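Local structure of CurF (Lyngbya majuscula, 2Q2X) at residues V14-K19 / V51-Y56; D88-I93 / S199-K204. The protein probably works on an acyl-carrier-protein-bound intermediate of curacin biosynthesis, as an enoyl-CoA hydratase/isomerase (crotonase) family domain of CurF. All blocks are in the same frame, centred on the assembly; numbering follows the deposited sequence.

Interaction 1 of 2, residues V14-K19 / V51-Y56; sequences VQITMK and VILTGY
I16 and L53 meet on the tightly packed face of two parallel strands, where CG2 of I16 lies 3.6 Å from CD1 of L53. Strands 14-18 and 51-54 belong to a beta-alpha-beta crossover of the crotonase fold, whose connecting helix 29-44 covers this face. CE of M18, a selenomethionine, reaches CD1 of L53, and CD1 of I16 lies 4.0 Å from CG2 of V51. Four backbone bonds, from I52 N to V14 O through M18 N to T54 O, hold the register.

The face of Q15, I52, T17 and T54 is mixed, with I52 under helix 178-192 and Q15 and T17 partly exposed. With CG of Q15 anti to the backbone N (chi1 -173°), the extended chain stands out from the sheet and its amide turns NE2 along the strand toward T17 OG1, for a nearly straight 2.8 Å bond in the amide plane. OE1 is weakly bonded to Q186, while T54 turns OG1 to A96 and has CG2 3.9 Å from Q15 NE2. An alanine at Q15 would remove this amide and is likely to leave T17 OG1 without its donor and the T54 methyl less covered.

On the solvent side, CE of K19 sits over the centre of the Y56 ring in a CH-pi contact, and NZ, 3.8 Å from the ring centroid, adds a cation-pi contact. Apolar packing thus dominates the face under helix 29-44, whereas a cation-pi contact closes the solvent end.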
ATOM      1  N   VAL A  14      -0.748  14.587  26.567  1.00 43.00           N
ATOM      2  CA  VAL A  14      -0.242  13.819  27.705  1.00 42.32           C
ATOM      3  C   VAL A  14       0.740  12.725  27.284  1.00 41.51           C
ATOM      4  O   VAL A  14       0.787  12.325  26.112  1.00 41.61           O
ATOM      5  CB  VAL A  14      -1.371  13.228  28.580  1.00 42.01           C
ATOM      6  CG1 VAL A  14      -2.175  14.323  29.193  1.00 44.14           C
ATOM      7  CG2 VAL A  14      -2.255  12.255  27.799  1.00 42.74           C
ATOM      8  N   GLN A  15       1.531  12.263  28.253  1.00 40.13           N
ATOM      9  CA  GLN A  15       2.521  11.214  28.039  1.00 39.27           C
ATOM     10  C   GLN A  15       2.263  10.050  28.997  1.00 38.97           C
ATOM     11  O   GLN A  15       2.052  10.253  30.200  1.00 37.94           O
ATOM     12  CB  GLN A  15       3.940  11.768  28.223  1.00 39.23           C
ATOM     13  CG  GLN A  15       5.065  10.800  27.870  1.00 37.60           C
ATOM     14  CD  GLN A  15       6.450  11.407  28.085  1.00 40.38           C
ATOM     15  OE1 GLN A  15       6.855  12.329  27.374  1.00 42.44           O
ATOM     16  NE2 GLN A  15       7.187  10.876  29.060  1.00 41.33           N
ATOM     17  N   ILE A  16       2.248   8.836  28.444  1.00 39.10           N
ATOM     18  CA  ILE A  16       2.174   7.608  29.235  1.00 38.09           C
ATOM     19  C   ILE A  16       3.531   6.929  29.128  1.00 38.51           C
ATOM     20  O   ILE A  16       3.950   6.508  28.046  1.00 38.02           O
ATOM     21  CB  ILE A  16       1.030   6.671  28.777  1.00 38.64           C
ATOM     22  CG1 ILE A  16      -0.324   7.278  29.152  1.00 36.56           C
ATOM     23  CG2 ILE A  16       1.189   5.257  29.392  1.00 37.73           C
ATOM     24  CD1 ILE A  16      -1.535   6.556  28.569  1.00 37.22           C
ATOM     25  N   THR A  17       4.230   6.850  30.254  1.00 38.58           N
ATOM     26  CA  THR A  17       5.596   6.335  30.260  1.00 39.23           C
ATOM     27  C   THR A  17       5.659   4.983  30.971  1.00 39.04           C
ATOM     28  O   THR A  17       5.266   4.878  32.138  1.00 39.45           O
ATOM     29  CB  THR A  17       6.555   7.339  30.943  1.00 39.89           C
ATOM     30  OG1 THR A  17       6.270   8.670  30.479  1.00 40.84           O
ATOM     31  CG2 THR A  17       8.014   6.988  30.663  1.00 39.55           C
HETATM   32  N   MSE A  18       6.142   3.970  30.249  1.00 38.10           N
HETATM   33  CA  MSE A  18       6.299   2.610  30.756  1.00 38.36           C
HETATM   34  C   MSE A  18       7.716   2.436  31.293  1.00 39.74           C
HETATM   35  O   MSE A  18       8.695   2.555  30.549  1.00 39.06           O
HETATM   36  CB  MSE A  18       6.050   1.573  29.644  1.00 37.30           C
HETATM   37  CG  MSE A  18       4.599   1.453  29.173  1.00 35.90           C
HETATM   38 SE   MSE A  18       4.447   0.212  27.661  1.00 37.50          SE
HETATM   39  CE  MSE A  18       5.268   1.330  26.275  1.00 33.83           C
ATOM     40  N   LYS A  19       7.823   2.163  32.590  1.00 41.54           N
ATOM     41  CA  LYS A  19       9.127   1.907  33.207  1.00 43.38           C
ATOM     42  C   LYS A  19       9.055   0.763  34.223  1.00 43.69           C
ATOM     43  O   LYS A  19       8.753   0.975  35.409  1.00 44.08           O
ATOM     44  CB  LYS A  19       9.677   3.182  33.851  1.00 43.36           C
ATOM     45  CG  LYS A  19      11.123   3.073  34.318  1.00 47.46           C
ATOM     46  CD  LYS A  19      11.589   4.395  34.900  1.00 52.83           C
ATOM     47  CE  LYS A  19      13.011   4.307  35.412  1.00 55.66           C
ATOM     48  NZ  LYS A  19      13.533   5.666  35.709  1.00 60.01           N
ATOM     49  N   VAL A  51      -2.137  11.440  23.165  1.00 34.97           N
ATOM     50  CA  VAL A  51      -1.250  10.673  24.049  1.00 33.63           C
ATOM     51  C   VAL A  51       0.015  10.201  23.338  1.00 32.81           C
ATOM     52  O   VAL A  51      -0.016   9.751  22.199  1.00 32.65           O
ATOM     53  CB  VAL A  51      -1.973   9.542  24.890  1.00 34.39           C
ATOM     54  CG1 VAL A  51      -3.357   9.246  24.387  1.00 35.05           C
ATOM     55  CG2 VAL A  51      -1.129   8.272  25.027  1.00 34.58           C
ATOM     56  N   ILE A  52       1.139  10.388  24.015  1.00 32.65           N
ATOM     57  CA  ILE A  52       2.413   9.858  23.584  1.00 31.74           C
ATOM     58  C   ILE A  52       2.729   8.702  24.507  1.00 32.00           C
ATOM     59  O   ILE A  52       2.855   8.882  25.721  1.00 32.25           O
ATOM     60  CB  ILE A  52       3.527  10.923  23.668  1.00 32.52           C
ATOM     61  CG1 ILE A  52       3.140  12.130  22.792  1.00 34.52           C
ATOM     62  CG2 ILE A  52       4.865  10.347  23.193  1.00 30.60           C
ATOM     63  CD1 ILE A  52       3.802  13.428  23.216  1.00 38.20           C
ATOM     64  N   LEU A  53       2.819   7.514  23.924  1.00 31.98           N
ATOM     65  CA  LEU A  53       3.145   6.301  24.657  1.00 30.80           C
ATOM     66  C   LEU A  53       4.626   6.011  24.432  1.00 30.87           C
ATOM     67  O   LEU A  53       5.088   5.982  23.296  1.00 30.18           O
ATOM     68  CB  LEU A  53       2.277   5.134  24.170  1.00 31.29           C
ATOM     69  CG  LEU A  53       2.501   3.736  24.782  1.00 29.36           C
ATOM     70  CD1 LEU A  53       2.258   3.744  26.305  1.00 25.68           C
ATOM     71  CD2 LEU A  53       1.641   2.683  24.115  1.00 29.92           C
ATOM     72  N   THR A  54       5.372   5.824  25.518  1.00 31.49           N
ATOM     73  CA  THR A  54       6.819   5.654  25.414  1.00 32.38           C
ATOM     74  C   THR A  54       7.304   4.688  26.507  1.00 33.31           C
ATOM     75  O   THR A  54       6.592   4.434  27.492  1.00 33.02           O
ATOM     76  CB  THR A  54       7.569   7.046  25.477  1.00 31.48           C
ATOM     77  OG1 THR A  54       8.923   6.897  25.051  1.00 32.20           O
ATOM     78  CG2 THR A  54       7.551   7.652  26.870  1.00 31.34           C
ATOM     79  N   GLY A  55       8.504   4.156  26.336  1.00 34.32           N
ATOM     80  CA  GLY A  55       9.096   3.312  27.376  1.00 36.34           C
ATOM     81  C   GLY A  55      10.197   4.015  28.151  1.00 38.21           C
ATOM     82  O   GLY A  55      10.158   5.239  28.335  1.00 37.04           O
ATOM     83  N   TYR A  56      11.165   3.222  28.624  1.00 40.42           N
ATOM     84  CA  TYR A  56      12.350   3.726  29.327  1.00 42.22           C
ATOM     85  C   TYR A  56      13.635   3.135  28.786  1.00 41.24           C
ATOM     86  O   TYR A  56      13.674   1.992  28.355  1.00 41.21           O
ATOM     87  CB  TYR A  56      12.289   3.469  30.837  1.00 43.58           C
ATOM     88  CG  TYR A  56      13.497   4.063  31.550  1.00 50.78           C
ATOM     89  CD1 TYR A  56      13.686   5.452  31.603  1.00 57.33           C
ATOM     90  CD2 TYR A  56      14.472   3.243  32.131  1.00 57.13           C
ATOM     91  CE1 TYR A  56      14.800   6.012  32.232  1.00 57.99           C
ATOM     92  CE2 TYR A  56      15.597   3.801  32.771  1.00 59.62           C
ATOM     93  CZ  TYR A  56      15.747   5.184  32.816  1.00 56.11           C
ATOM     94  OH  TYR A  56      16.843   5.748  33.437  1.00 57.25           O
TER

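Interaction 2 of 2, residues D88-I93 / S199-K204; sequences DCEIPI and SLVALK
K204 reaches from helix 197-230 of the crotonase fold into the loop leading to strand 93-97, where its ammonium group meets the backbone carbonyls of C89 and I91. Its chain is extended throughout, with CG anti to the backbone N (chi1 170°), and this carries NZ past P92 to a point 3.0 Å from I91 O. The bond from NZ to C89 O, at 3.2 Å, is weak. A third partner is D113, whose OD2 forms a salt bridge with NZ and also accepts the backbone N-H of I93. One carboxylate oxygen therefore ties the lysine to the start of the strand, and the buried charge is likely to be largely balanced by it.

The carbonyl between those two, E90 O, is satisfied differently: a water donates to it and to V201 O, both at 2.7 Å, and so bridges loop and helix. Apolar contacts flank this polar centre. CG2 of V201 touches CG2 of I91 at 4.0 Å, and CD of P92 rests 4.3 Å from CB of L200. The helix also faces the second subunit: S199 OG is hydrogen-bonded to G131 O of the second subunit and K204 packs against Y156 of the same neighbour.

The lysine does not approach I91 O along a lone pair: NZ stands above the carbonyl plane, 56° out of it, with CD1 of I93 4.1 Å from NZ.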
ATOM      1  N   ASP A  88      -9.284   1.326  21.535  1.00 39.84           N
ATOM      2  CA  ASP A  88     -10.488   1.961  22.075  1.00 39.35           C
ATOM      3  C   ASP A  88     -10.278   3.370  22.659  1.00 38.14           C
ATOM      4  O   ASP A  88     -11.241   4.038  23.060  1.00 37.68           O
ATOM      5  CB  ASP A  88     -11.176   1.020  23.058  1.00 40.55           C
ATOM      6  CG  ASP A  88     -11.629  -0.276  22.386  1.00 43.37           C
ATOM      7  OD1 ASP A  88     -11.844  -0.273  21.146  1.00 47.76           O
ATOM      8  OD2 ASP A  88     -11.751  -1.296  23.091  1.00 47.54           O
ATOM      9  N   CYS A  89      -9.025   3.817  22.684  1.00 35.83           N
ATOM     10  CA  CYS A  89      -8.688   5.198  23.050  1.00 34.96           C
ATOM     11  C   CYS A  89      -9.257   6.173  22.021  1.00 34.77           C
ATOM     12  O   CYS A  89      -8.989   6.034  20.819  1.00 33.85           O
ATOM     13  CB  CYS A  89      -7.173   5.357  23.127  1.00 34.60           C
ATOM     14  SG  CYS A  89      -6.637   6.968  23.723  1.00 34.09           S
ATOM     15  N   GLU A  90     -10.047   7.147  22.486  1.00 34.72           N
ATOM     16  CA  GLU A  90     -10.780   8.058  21.578  1.00 35.37           C
ATOM     17  C   GLU A  90      -9.885   9.063  20.860  1.00 32.37           C
ATOM     18  O   GLU A  90     -10.236   9.568  19.781  1.00 30.88           O
ATOM     19  CB  GLU A  90     -11.869   8.828  22.332  1.00 35.53           C
ATOM     20  CG  GLU A  90     -13.172   8.065  22.565  1.00 41.34           C
ATOM     21  CD  GLU A  90     -14.262   8.965  23.147  1.00 40.78           C
ATOM     22  OE1 GLU A  90     -14.011   9.600  24.202  1.00 53.82           O
ATOM     23  OE2 GLU A  90     -15.363   9.041  22.543  1.00 52.88           O
ATOM     24  N   ILE A  91      -8.738   9.366  21.461  1.00 30.70           N
ATOM     25  CA  ILE A  91      -7.846  10.395  20.937  1.00 30.20           C
ATOM     26  C   ILE A  91      -6.581   9.810  20.292  1.00 29.43           C
ATOM     27  O   ILE A  91      -6.172   8.708  20.652  1.00 28.84           O
ATOM     28  CB  ILE A  91      -7.487  11.436  22.027  1.00 29.57           C
ATOM     29  CG1 ILE A  91      -6.762  10.782  23.216  1.00 30.63           C
ATOM     30  CG2 ILE A  91      -8.751  12.188  22.466  1.00 31.44           C
ATOM     31  CD1 ILE A  91      -6.172  11.789  24.247  1.00 29.99           C
ATOM     32  N   PRO A  92      -5.972  10.534  19.320  1.00 29.34           N
ATOM     33  CA  PRO A  92      -4.770  10.009  18.667  1.00 28.75           C
ATOM     34  C   PRO A  92      -3.658   9.695  19.654  1.00 28.59           C
ATOM     35  O   PRO A  92      -3.472  10.419  20.655  1.00 29.61           O
ATOM     36  CB  PRO A  92      -4.351  11.132  17.704  1.00 29.30           C
ATOM     37  CG  PRO A  92      -5.127  12.331  18.131  1.00 29.11           C
ATOM     38  CD  PRO A  92      -6.393  11.817  18.727  1.00 29.30           C
ATOM     39  N   ILE A  93      -2.967   8.589  19.389  1.00 27.50           N
ATOM     40  CA  ILE A  93      -1.848   8.138  20.194  1.00 26.99           C
ATOM     41  C   ILE A  93      -0.645   8.153  19.275  1.00 26.93           C
ATOM     42  O   ILE A  93      -0.723   7.722  18.118  1.00 27.53           O
ATOM     43  CB  ILE A  93      -2.058   6.678  20.739  1.00 26.67           C
ATOM     44  CG1 ILE A  93      -3.295   6.594  21.637  1.00 28.08           C
ATOM     45  CG2 ILE A  93      -0.829   6.185  21.509  1.00 26.79           C
ATOM     46  CD1 ILE A  93      -3.844   5.178  21.778  1.00 28.49           C
ATOM     47  N   SER A 199     -12.885  17.423  16.572  1.00 30.47           N
ATOM     48  CA  SER A 199     -12.476  17.105  15.208  1.00 29.24           C
ATOM     49  C   SER A 199     -11.466  15.952  15.228  1.00 28.77           C
ATOM     50  O   SER A 199     -11.506  15.079  14.361  1.00 29.12           O
ATOM     51  CB  SER A 199     -11.853  18.326  14.531  1.00 28.76           C
ATOM     52  OG  SER A 199     -12.827  19.308  14.195  1.00 25.98           O
ATOM     53  N   LEU A 200     -10.566  15.980  16.210  1.00 27.45           N
ATOM     54  CA  LEU A 200      -9.548  14.944  16.414  1.00 28.05           C
ATOM     55  C   LEU A 200     -10.177  13.587  16.723  1.00 28.50           C
ATOM     56  O   LEU A 200      -9.756  12.550  16.171  1.00 27.54           O
ATOM     57  CB  LEU A 200      -8.587  15.351  17.538  1.00 28.41           C
ATOM     58  CG  LEU A 200      -7.552  16.443  17.221  1.00 28.50           C
ATOM     59  CD1 LEU A 200      -6.678  16.706  18.426  1.00 26.58           C
ATOM     60  CD2 LEU A 200      -6.679  16.050  16.026  1.00 26.36           C
ATOM     61  N   VAL A 201     -11.191  13.601  17.590  1.00 27.48           N
ATOM     62  CA  VAL A 201     -11.929  12.392  17.946  1.00 27.50           C
ATOM     63  C   VAL A 201     -12.708  11.866  16.735  1.00 27.44           C
ATOM     64  O   VAL A 201     -12.661  10.667  16.430  1.00 25.40           O
ATOM     65  CB  VAL A 201     -12.873  12.621  19.184  1.00 27.98           C
ATOM     66  CG1 VAL A 201     -13.738  11.397  19.458  1.00 29.51           C
ATOM     67  CG2 VAL A 201     -12.065  12.983  20.439  1.00 26.43           C
ATOM     68  N   ALA A 202     -13.396  12.765  16.028  1.00 26.80           N
ATOM     69  CA  ALA A 202     -14.174  12.391  14.854  1.00 26.93           C
ATOM     70  C   ALA A 202     -13.278  11.841  13.730  1.00 28.22           C
ATOM     71  O   ALA A 202     -13.596  10.819  13.084  1.00 26.17           O
ATOM     72  CB  ALA A 202     -14.987  13.589  14.360  1.00 28.12           C
ATOM     73  N   LEU A 203     -12.158  12.526  13.497  1.00 26.59           N
ATOM     74  CA  LEU A 203     -11.248  12.130  12.432  1.00 26.43           C
ATOM     75  C   LEU A 203     -10.640  10.764  12.724  1.00 26.40           C
ATOM     76  O   LEU A 203     -10.588   9.921  11.839  1.00 27.15           O
ATOM     77  CB  LEU A 203     -10.167  13.197  12.217  1.00 26.40           C
ATOM     78  CG  LEU A 203      -9.181  12.969  11.086  1.00 26.11           C
ATOM     79  CD1 LEU A 203      -9.902  12.844   9.726  1.00 26.37           C
ATOM     80  CD2 LEU A 203      -8.150  14.103  11.099  1.00 25.81           C
ATOM     81  N   LYS A 204     -10.220  10.537  13.971  1.00 27.15           N
ATOM     82  CA  LYS A 204      -9.621   9.268  14.359  1.00 27.18           C
ATOM     83  C   LYS A 204     -10.590   8.109  14.115  1.00 27.79           C
ATOM     84  O   LYS A 204     -10.209   7.088  13.537  1.00 25.67           O
ATOM     85  CB  LYS A 204      -9.143   9.280  15.812  1.00 26.74           C
ATOM     86  CG  LYS A 204      -8.754   7.886  16.291  1.00 29.26           C
ATOM     87  CD  LYS A 204      -7.893   7.882  17.516  1.00 27.71           C
ATOM     88  CE  LYS A 204      -7.610   6.440  17.921  1.00 32.21           C
ATOM     89  NZ  LYS A 204      -6.486   6.342  18.883  1.00 32.50           N
TER
HETATM   90  O   HOH W   1     -12.110   8.667  18.114  1.00 28.40           O

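From the N terminus, strand 13-18 runs into helix 29-44 and returns in strand 50-54, so interaction 1 closes a short crossover before interaction 2 opens. The chain then passes helices 66-73 and 83-87 to reach 88-93, and only after more than a hundred further residues does helix 197-230 close the second, much longer loop. The two contacts are in series, neither crossing nor nesting, yet they touch: V51 N probably bonds to P92 O at 3.0 Å, and V51 CG1 packs on I91 CD1. Strand 50-54 thus links the early part of the sheet to strand 93-97 and, through its preceding loop, to helix 197-230, which faces the second subunit.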